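Local coordinates for binding domain (Hc) of Paraclostridial Mosquitocidal Protein 1 (PDB 6HOX) that serves as the receptor-binding part of a mosquito-targeting clostridial neurotoxin, directing the toxin to host nerve cells so that its light chain can enter the cytosol, at residues K316-N321 against K338-G343; I106-E111 against L127-L132; V115-N120 against I199-P204. All coordinates share one frame; numbering follows the deposited sequence.

Contact 1. Residues K316-N321 against K338-G343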
loop_
_atom_site.group_PDB
_atom_site.type_symbol
_atom_site.label_atom_id
_atom_site.label_comp_id
_atom_site.label_asym_id
_atom_site.label_seq_id
_atom_site.Cartn_x
_atom_site.Cartn_y
_atom_site.Cartn_z
ATOM N N LYS A 316 19.631 2.285 -9.448
ATOM C CA LYS A 316 18.288 2.313 -9.994
ATOM C C LYS A 316 18.146 1.161 -11.001
ATOM O O LYS A 316 19.108 0.855 -11.706
ATOM C CB LYS A 316 18.020 3.666 -10.657
ATOM C CG LYS A 316 18.136 4.858 -9.717
ATOM C CD LYS A 316 16.878 5.102 -8.919
ATOM C CE LYS A 316 15.854 5.914 -9.681
ATOM N NZ LYS A 316 14.468 5.505 -9.357
ATOM N N VAL A 317 16.947 0.556 -11.070
ATOM C CA VAL A 317 16.640 -0.543 -12.025
ATOM C C VAL A 317 15.338 -0.268 -12.791
ATOM O O VAL A 317 14.436 0.428 -12.328
ATOM C CB VAL A 317 16.564 -1.913 -11.324
ATOM C CG1 VAL A 317 17.789 -2.182 -10.471
ATOM C CG2 VAL A 317 15.299 -2.066 -10.481
ATOM N N LYS A 318 15.249 -0.877 -13.970
ATOM C CA LYS A 318 14.031 -0.962 -14.747
ATOM C C LYS A 318 13.799 -2.423 -15.094
ATOM O O LYS A 318 14.782 -3.151 -15.392
ATOM C CB LYS A 318 14.150 -0.192 -16.063
ATOM C CG LYS A 318 14.054 1.313 -15.935
ATOM C CD LYS A 318 13.983 2.006 -17.270
ATOM C CE LYS A 318 13.768 3.497 -17.136
ATOM N NZ LYS A 318 13.832 4.150 -18.460
ATOM N N ILE A 319 12.523 -2.827 -15.095
ATOM C CA ILE A 319 12.098 -4.167 -15.499
ATOM C C ILE A 319 11.774 -4.079 -16.992
ATOM O O ILE A 319 11.013 -3.225 -17.413
ATOM C CB ILE A 319 10.892 -4.661 -14.660
ATOM C CG1 ILE A 319 11.119 -4.508 -13.153
ATOM C CG2 ILE A 319 10.537 -6.090 -15.032
ATOM C CD1 ILE A 319 9.868 -4.680 -12.303
ATOM N N ILE A 320 12.386 -4.952 -17.790
ATOM C CA ILE A 320 12.300 -4.886 -19.237
ATOM C C ILE A 320 11.848 -6.247 -19.779
ATOM O O ILE A 320 12.300 -7.294 -19.329
ATOM C CB ILE A 320 13.657 -4.471 -19.831
ATOM C CG1 ILE A 320 14.104 -3.109 -19.299
ATOM C CG2 ILE A 320 13.605 -4.479 -21.356
ATOM C CD1 ILE A 320 13.252 -1.980 -19.767
ATOM N N ASN A 321 10.963 -6.200 -20.772
ATOM C CA ASN A 321 10.420 -7.381 -21.414
ATOM C C ASN A 321 9.955 -6.951 -22.799
ATOM O O ASN A 321 8.952 -6.258 -22.917
ATOM C CB ASN A 321 9.281 -7.988 -20.587
ATOM C CG ASN A 321 8.544 -9.129 -21.258
ATOM O OD1 ASN A 321 8.987 -9.654 -22.279
ATOM N ND2 ASN A 321 7.425 -9.540 -20.670
ATOM N N LYS A 338 17.304 -4.438 -15.475
ATOM C CA LYS A 338 18.326 -3.620 -16.090
ATOM C C LYS A 338 18.777 -2.553 -15.090
ATOM O O LYS A 338 17.956 -1.820 -14.501
ATOM C CB LYS A 338 17.762 -2.978 -17.357
ATOM C CG LYS A 338 18.660 -1.987 -18.084
ATOM C CD LYS A 338 17.911 -1.342 -19.239
ATOM C CE LYS A 338 18.440 0.017 -19.644
ATOM N NZ LYS A 338 17.416 0.790 -20.393
ATOM N N PHE A 339 20.096 -2.460 -14.932
ATOM C CA PHE A 339 20.702 -1.502 -14.052
ATOM C C PHE A 339 21.002 -0.216 -14.834
ATOM O O PHE A 339 21.937 -0.169 -15.625
ATOM C CB PHE A 339 21.935 -2.136 -13.418
ATOM C CG PHE A 339 21.604 -3.068 -12.288
ATOM C CD1 PHE A 339 20.806 -4.185 -12.496
ATOM C CD2 PHE A 339 22.088 -2.825 -11.013
ATOM C CE1 PHE A 339 20.491 -5.037 -11.444
ATOM C CE2 PHE A 339 21.767 -3.675 -9.964
ATOM C CZ PHE A 339 20.971 -4.776 -10.183
ATOM N N GLU A 340 20.209 0.822 -14.555
ATOM C CA GLU A 340 20.179 2.100 -15.252
ATOM C C GLU A 340 21.516 2.857 -15.136
ATOM O O GLU A 340 21.885 3.594 -16.058
ATOM C CB GLU A 340 19.050 2.964 -14.680
ATOM C CG GLU A 340 17.654 2.434 -14.987
ATOM C CD GLU A 340 17.286 2.431 -16.467
ATOM O OE1 GLU A 340 17.082 3.533 -17.027
ATOM O OE2 GLU A 340 17.208 1.325 -17.063
ATOM N N ASN A 341 22.215 2.713 -14.007
ATOM C CA ASN A 341 23.517 3.369 -13.788
ATOM C C ASN A 341 24.529 2.921 -14.858
ATOM O O ASN A 341 25.437 3.656 -15.190
ATOM C CB ASN A 341 24.107 3.081 -12.401
ATOM C CG ASN A 341 23.399 3.779 -11.256
ATOM O OD1 ASN A 341 22.454 4.539 -11.454
ATOM N ND2 ASN A 341 23.852 3.518 -10.042
ATOM N N TYR A 342 24.367 1.701 -15.373
ATOM C CA TYR A 342 25.301 1.091 -16.312
ATOM C C TYR A 342 24.797 1.160 -17.756
ATOM O O TYR A 342 25.571 0.965 -18.690
ATOM C CB TYR A 342 25.537 -0.369 -15.937
ATOM C CG TYR A 342 26.309 -0.566 -14.659
ATOM C CD1 TYR A 342 27.693 -0.563 -14.672
ATOM C CD2 TYR A 342 25.672 -0.758 -13.441
ATOM C CE1 TYR A 342 28.426 -0.759 -13.513
ATOM C CE2 TYR A 342 26.387 -0.947 -12.269
ATOM C CZ TYR A 342 27.771 -0.946 -12.309
ATOM O OH TYR A 342 28.519 -1.141 -11.192
ATOM N N GLY A 343 23.493 1.337 -17.937
ATOM C CA GLY A 343 22.914 1.507 -19.245
ATOM C C GLY A 343 22.582 0.191 -19.931
ATOM O O GLY A 343 21.508 0.068 -20.497
HETATM O O HOH W 1 21.895 0.882 -11.762
#
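Val317 and Phe339 sit across from each other on the two strands as a non-hydrogen-bonded antiparallel pair, their side chains side by side on one face, and theirs is the tightly packed side of this contact. Methyl CG1 of Val317 sits over the middle of the Phe339 ring, 4.0 Å from the centroid and only 7° off the ring normal, a clean CH-pi contact. It gets there because CG1 lies anti to the carbonyl carbon (chi1 -51°), which lets the two side chains run in the same direction. Leu275 of strand 275-280 touches both of them, and Leu362 packs on the phenylalanine. Next along the ladder, Lys318 and Lys338 make the hydrogen-bonded pair: Lys318 N donates to Lys338 O at 2.9 Å, and Lys338 N returns a bond to Lys318 O at 2.8 Å. Beyond Phe339 the strand gives way to a turn, yet Glu340 N still reaches Lys316 O (3.1 Å), and a water links that same oxygen to Asn341 N.

The opposite face is looser and partly solvent-exposed. Here the extended chain of Lys318 crosses Glu340 at about a right angle, its methylenes lying against the carboxylate, with Lys318 CD 3.3 Å from Glu340 OE2. Lys318 NZ makes only a long salt bridge to Glu340 OE1 (3.6 Å), while Lys338 NZ bridges to Glu340 OE2 at 3.4 Å. Ile320 CG1 brushes Lys338 CB at the margin.

Lys338 and, at longer range, Lys318 thus pair with the one carboxylate of Glu340, which probably favours its ionised form.

Contact 2. Residues I106-E111 against L127-L132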
loop_
_atom_site.group_PDB
_atom_site.type_symbol
_atom_site.label_atom_id
_atom_site.label_comp_id
_atom_site.label_asym_id
_atom_site.label_seq_id
_atom_site.Cartn_x
_atom_site.Cartn_y
_atom_site.Cartn_z
ATOM N N ILE A 106 3.138 19.097 14.086
ATOM C CA ILE A 106 2.359 20.281 14.411
ATOM C C ILE A 106 0.924 19.876 14.782
ATOM O O ILE A 106 0.221 20.655 15.389
ATOM C CB ILE A 106 2.370 21.311 13.264
ATOM C CG1 ILE A 106 1.916 22.688 13.755
ATOM C CG2 ILE A 106 1.518 20.849 12.091
ATOM C CD1 ILE A 106 1.897 23.753 12.680
ATOM N N ASP A 107 0.517 18.655 14.418
ATOM C CA ASP A 107 -0.805 18.125 14.689
ATOM C C ASP A 107 -0.726 16.985 15.709
ATOM O O ASP A 107 -1.656 16.183 15.812
ATOM C CB ASP A 107 -1.461 17.639 13.393
ATOM C CG ASP A 107 -1.827 18.778 12.473
ATOM O OD1 ASP A 107 -2.341 19.793 12.993
ATOM O OD2 ASP A 107 -1.583 18.649 11.252
ATOM N N LEU A 108 0.367 16.930 16.478
ATOM C CA LEU A 108 0.565 15.885 17.467
ATOM C C LEU A 108 -0.601 15.946 18.463
ATOM O O LEU A 108 -0.940 17.014 18.945
ATOM C CB LEU A 108 1.924 16.104 18.144
ATOM C CG LEU A 108 2.355 15.073 19.190
ATOM C CD1 LEU A 108 1.986 13.657 18.786
ATOM C CD2 LEU A 108 3.852 15.160 19.441
ATOM N N GLY A 109 -1.251 14.798 18.689
ATOM C CA GLY A 109 -2.303 14.664 19.681
ATOM C C GLY A 109 -3.618 15.300 19.251
ATOM O O GLY A 109 -4.591 15.250 20.015
ATOM N N ILE A 110 -3.667 15.857 18.031
ATOM C CA ILE A 110 -4.862 16.548 17.507
ATOM C C ILE A 110 -5.514 15.684 16.416
ATOM O O ILE A 110 -4.879 15.415 15.396
ATOM C CB ILE A 110 -4.473 17.941 16.974
ATOM C CG1 ILE A 110 -3.914 18.837 18.086
ATOM C CG2 ILE A 110 -5.643 18.608 16.260
ATOM C CD1 ILE A 110 -2.866 19.809 17.601
ATOM N N GLU A 111 -6.762 15.249 16.654
ATOM C CA GLU A 111 -7.607 14.562 15.658
ATOM C C GLU A 111 -8.014 15.570 14.586
ATOM O O GLU A 111 -8.452 16.638 14.932
ATOM C CB GLU A 111 -8.955 14.083 16.202
ATOM C CG GLU A 111 -8.916 12.837 17.037
ATOM C CD GLU A 111 -10.294 12.264 17.357
ATOM O OE1 GLU A 111 -11.258 12.555 16.613
ATOM O OE2 GLU A 111 -10.391 11.503 18.333
ATOM N N LEU A 127 -8.008 11.355 11.329
ATOM C CA LEU A 127 -6.641 10.961 11.503
ATOM C C LEU A 127 -6.118 11.574 12.797
ATOM O O LEU A 127 -6.499 12.693 13.153
ATOM C CB LEU A 127 -5.830 11.440 10.297
ATOM C CG LEU A 127 -6.222 10.815 8.958
ATOM C CD1 LEU A 127 -5.471 11.480 7.805
ATOM C CD2 LEU A 127 -5.962 9.317 8.971
ATOM N N LYS A 128 -5.242 10.821 13.466
ATOM C CA LYS A 128 -4.609 11.231 14.703
ATOM C C LYS A 128 -3.283 10.481 14.898
ATOM O O LYS A 128 -3.268 9.255 14.965
ATOM C CB LYS A 128 -5.531 10.910 15.879
ATOM C CG LYS A 128 -4.998 11.360 17.233
ATOM C CD LYS A 128 -5.858 10.937 18.390
ATOM C CE LYS A 128 -5.508 11.680 19.658
ATOM N NZ LYS A 128 -6.347 11.228 20.791
ATOM N N ASP A 129 -2.174 11.220 14.989
ATOM C CA ASP A 129 -0.869 10.624 15.345
ATOM C C ASP A 129 -0.599 9.389 14.483
ATOM O O ASP A 129 -0.348 8.299 15.005
ATOM C CB ASP A 129 -0.831 10.218 16.818
ATOM C CG ASP A 129 -1.065 11.390 17.742
ATOM O OD1 ASP A 129 -0.649 12.509 17.374
ATOM O OD2 ASP A 129 -1.669 11.170 18.818
ATOM N N GLY A 130 -0.730 9.564 13.168
ATOM C CA GLY A 130 -0.432 8.522 12.189
ATOM C C GLY A 130 -1.413 7.356 12.175
ATOM O O GLY A 130 -1.155 6.349 11.505
ATOM N N ASN A 131 -2.502 7.469 12.940
ATOM C CA ASN A 131 -3.491 6.419 13.109
ATOM C C ASN A 131 -4.853 6.945 12.624
ATOM O O ASN A 131 -4.976 8.077 12.190
ATOM C CB ASN A 131 -3.482 5.897 14.549
ATOM C CG ASN A 131 -2.465 4.789 14.747
ATOM O OD1 ASN A 131 -2.706 3.637 14.379
ATOM N ND2 ASN A 131 -1.324 5.131 15.308
ATOM N N LEU A 132 -5.850 6.063 12.628
ATOM C CA LEU A 132 -7.184 6.311 12.075
ATOM C C LEU A 132 -8.172 6.264 13.239
ATOM O O LEU A 132 -7.998 5.450 14.155
ATOM C CB LEU A 132 -7.483 5.229 11.030
ATOM C CG LEU A 132 -8.566 5.537 9.996
ATOM C CD1 LEU A 132 -8.140 6.634 9.045
ATOM C CD2 LEU A 132 -8.908 4.294 9.204
HETATM O O HOH W 2 -2.813 14.151 14.545
#
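Asp129 reaches across to the backbone of Gly109 with one carboxylate oxygen. The bond from Gly109 N to Asp129 OD1 is short, 2.7 Å, and nearly straight at 173°, and it uses the syn lone pair of OD1. That oxygen also has Leu108 CD1 3.2 Å away, the leucine side chain crossing the aspartate at about a right angle. A water joins the two backbones: it donates to Asp107 O and Ile110 O, the two ends of a type II turn, and accepts from Asp129 N.

Lys128 can be followed outward from the strand. Its CG is anti to the backbone N (chi1 -177°) and the rest of the chain is extended, which carries it past Glu111 and on to the turn. CB and CG each run close to Glu111 CG, and CD makes the nearest approach to that atom, 3.8 Å. CE then passes Gly109 O at 3.7 Å. At the tip, NZ remains 4.7 Å from Glu111 OE2, near enough for attraction but short of a salt bridge; Glu111 instead pairs with Arg135. In the backbone, Glu111 CA places a C-H against Leu127 O at 3.3 Å.

Residues 127-132 carry the type I' turn (Lys128 to Asn131) of the hairpin joining strands 122-128 and 131-137. Residues 106-111 lie beside it as the loop leading into strand 112-113, which pairs with strand 122-128 through Tyr112 and Leu127, while Asp107 ties the loop to the backbone at Arg213 and Asn214.

Contact 3. Residues V115-N120 against I199-P204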
loop_
_atom_site.group_PDB
_atom_site.type_symbol
_atom_site.label_atom_id
_atom_site.label_comp_id
_atom_site.label_asym_id
_atom_site.label_seq_id
_atom_site.Cartn_x
_atom_site.Cartn_y
_atom_site.Cartn_z
ATOM N N VAL A 115 -13.443 12.396 6.624
ATOM C CA VAL A 115 -14.805 12.212 6.166
ATOM C C VAL A 115 -15.714 12.441 7.375
ATOM O O VAL A 115 -15.526 11.808 8.403
ATOM C CB VAL A 115 -15.049 10.821 5.558
ATOM C CG1 VAL A 115 -16.412 10.763 4.888
ATOM C CG2 VAL A 115 -13.954 10.384 4.590
ATOM N N ASN A 116 -16.692 13.338 7.226
ATOM C CA ASN A 116 -17.421 13.882 8.357
ATOM C C ASN A 116 -18.916 13.845 8.037
ATOM O O ASN A 116 -19.346 14.377 7.019
ATOM C CB ASN A 116 -16.879 15.263 8.728
ATOM C CG ASN A 116 -17.632 15.889 9.879
ATOM O OD1 ASN A 116 -18.851 15.837 9.910
ATOM N ND2 ASN A 116 -16.922 16.477 10.823
ATOM N N ASN A 117 -19.671 13.107 8.864
ATOM C CA ASN A 117 -21.128 13.182 8.890
ATOM C C ASN A 117 -21.572 13.371 10.345
ATOM O O ASN A 117 -22.398 12.613 10.864
ATOM C CB ASN A 117 -21.822 11.965 8.271
ATOM C CG ASN A 117 -23.321 12.164 8.154
ATOM O OD1 ASN A 117 -24.109 11.263 8.446
ATOM N ND2 ASN A 117 -23.734 13.363 7.778
ATOM N N MET A 118 -21.008 14.399 10.978
ATOM C CA MET A 118 -21.235 14.728 12.372
ATOM C C MET A 118 -21.791 16.152 12.467
ATOM O O MET A 118 -21.170 17.102 11.992
ATOM C CB MET A 118 -19.921 14.668 13.148
ATOM C CG MET A 118 -20.085 14.865 14.634
ATOM S SD MET A 118 -20.806 13.418 15.399
ATOM C CE MET A 118 -19.352 12.365 15.500
ATOM N N ASP A 119 -22.980 16.297 13.050
ATOM C CA ASP A 119 -23.456 17.632 13.453
ATOM C C ASP A 119 -23.527 17.621 14.985
ATOM O O ASP A 119 -22.462 17.691 15.641
ATOM C CB ASP A 119 -24.684 18.070 12.640
ATOM C CG ASP A 119 -25.871 17.122 12.607
ATOM O OD1 ASP A 119 -26.487 16.985 11.517
ATOM O OD2 ASP A 119 -26.232 16.597 13.695
ATOM N N ASN A 120 -24.734 17.523 15.557
ATOM C CA ASN A 120 -24.864 17.299 16.989
ATOM C C ASN A 120 -24.607 15.819 17.266
ATOM O O ASN A 120 -24.175 15.434 18.359
ATOM C CB ASN A 120 -26.247 17.688 17.524
ATOM C CG ASN A 120 -26.402 17.417 19.006
ATOM O OD1 ASN A 120 -27.138 16.518 19.414
ATOM N ND2 ASN A 120 -25.703 18.172 19.822
ATOM N N ILE A 199 -27.781 7.808 15.485
ATOM C CA ILE A 199 -26.729 8.713 15.031
ATOM C C ILE A 199 -27.156 9.398 13.725
ATOM O O ILE A 199 -26.388 10.160 13.162
ATOM C CB ILE A 199 -25.393 7.966 14.867
ATOM C CG1 ILE A 199 -25.419 6.927 13.743
ATOM C CG2 ILE A 199 -24.953 7.359 16.184
ATOM C CD1 ILE A 199 -24.031 6.552 13.252
ATOM N N ASP A 200 -28.372 9.108 13.249
ATOM C CA ASP A 200 -28.893 9.712 12.030
ATOM C C ASP A 200 -28.930 11.231 12.191
ATOM O O ASP A 200 -29.079 11.761 13.309
ATOM C CB ASP A 200 -30.288 9.203 11.674
ATOM C CG ASP A 200 -31.210 9.124 12.877
ATOM O OD1 ASP A 200 -30.885 8.365 13.831
ATOM O OD2 ASP A 200 -32.235 9.833 12.861
ATOM N N ASN A 201 -28.789 11.925 11.056
ATOM C CA ASN A 201 -28.873 13.365 11.026
ATOM C C ASN A 201 -29.239 13.760 9.594
ATOM O O ASN A 201 -29.299 12.902 8.711
ATOM C CB ASN A 201 -27.586 14.023 11.539
ATOM C CG ASN A 201 -26.378 13.722 10.664
ATOM O OD1 ASN A 201 -26.450 13.847 9.450
ATOM N ND2 ASN A 201 -25.265 13.331 11.256
ATOM N N ASN A 202 -29.481 15.056 9.390
ATOM C CA ASN A 202 -29.848 15.579 8.097
ATOM C C ASN A 202 -28.686 16.339 7.451
ATOM O O ASN A 202 -28.915 17.047 6.486
ATOM C CB ASN A 202 -31.063 16.509 8.197
ATOM C CG ASN A 202 -32.321 15.778 8.616
ATOM O OD1 ASN A 202 -32.938 16.134 9.617
ATOM N ND2 ASN A 202 -32.693 14.740 7.879
ATOM N N SER A 203 -27.464 16.222 7.984
ATOM C CA SER A 203 -26.318 16.932 7.421
ATOM C C SER A 203 -25.734 16.128 6.250
ATOM O O SER A 203 -25.966 14.928 6.139
ATOM C CB SER A 203 -25.299 17.212 8.490
ATOM O OG SER A 203 -25.756 18.201 9.398
ATOM N N PRO A 204 -24.989 16.741 5.299
ATOM C CA PRO A 204 -24.320 15.958 4.257
ATOM C C PRO A 204 -23.090 15.208 4.794
ATOM O O PRO A 204 -22.637 15.496 5.894
ATOM C CB PRO A 204 -23.961 17.020 3.215
ATOM C CG PRO A 204 -23.775 18.279 4.031
ATOM C CD PRO A 204 -24.820 18.186 5.122
HETATM O O HOH W 3 -25.552 9.865 10.542
HETATM O O HOH W 4 -29.271 17.012 11.270
#
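Asn117 and Asn201 approach from opposite directions with their amide planes 69° apart, and polar bonds carry almost the whole contact. Among the side-chain to backbone bonds, Asn201 ND2 donates to Asn117 O at 3.0 Å; the acceptor lies in the plane of the Asn201 amide, whereas the donor stands above the carbonyl plane of Asn117. In the reverse direction, a chi1 near 180° (-173°) carries the Asn117 amide across to the 199-204 loop, where ND2 makes three weak bonds, to Pro204 O (3.1 Å), Ser203 O and, amide to amide, Asn201 OD1. Lys77 binds the OD1 atoms of both asparagines, so the pair also shares a cationic partner.

The hydroxyl to carboxylate bond is the short one: Ser203 OG donates to Asp119 OD1 at 2.6 Å, on the anti lone pair. The carboxylate slides past Asn201 as well, bringing Asp119 OD1 within 3.2 Å of Asn201 CB.

Waters extend both clusters. One donates to Asn117 OD1 and Ile199 O; another donates to Asp119 OD1 and accepts from Asn202 N.

Two Asx turns shape the backbones: Asn116 OD1 takes the N-H of Met118, and Ser203 N donates to Asn201 OD1 at 3.0 Å. Just beyond the loop, strand 205-207 continues the association through a backbone bond between Ile206 and Asn116. The arrangement is that of a surface loop held by side-chain polar groups to the end of strand 116-118 and the residue after it, in the concanavalin-like N-terminal half of the receptor-binding domain.

How the contacts relate
The three contacts fall in the two halves of the receptor-binding domain. Contacts 2 and 3 belong to the concanavalin-like N-terminal half, their centres about 22 Å apart, and alternate along the chain: 106-111, 115-120, 127-132, then 199-204. Both reach one antiparallel sheet, in which strands 116-118 and 122-128 are neighbours, so loops before and well after these strands are tied to the same sheet. Contact 1 follows later, joining strands within the trefoil-family C-terminal half, its centre about 39 Å from that of contact 2 and 52 Å from that of contact 3, across the chain's centre. None of the three therefore spans the two subdomains.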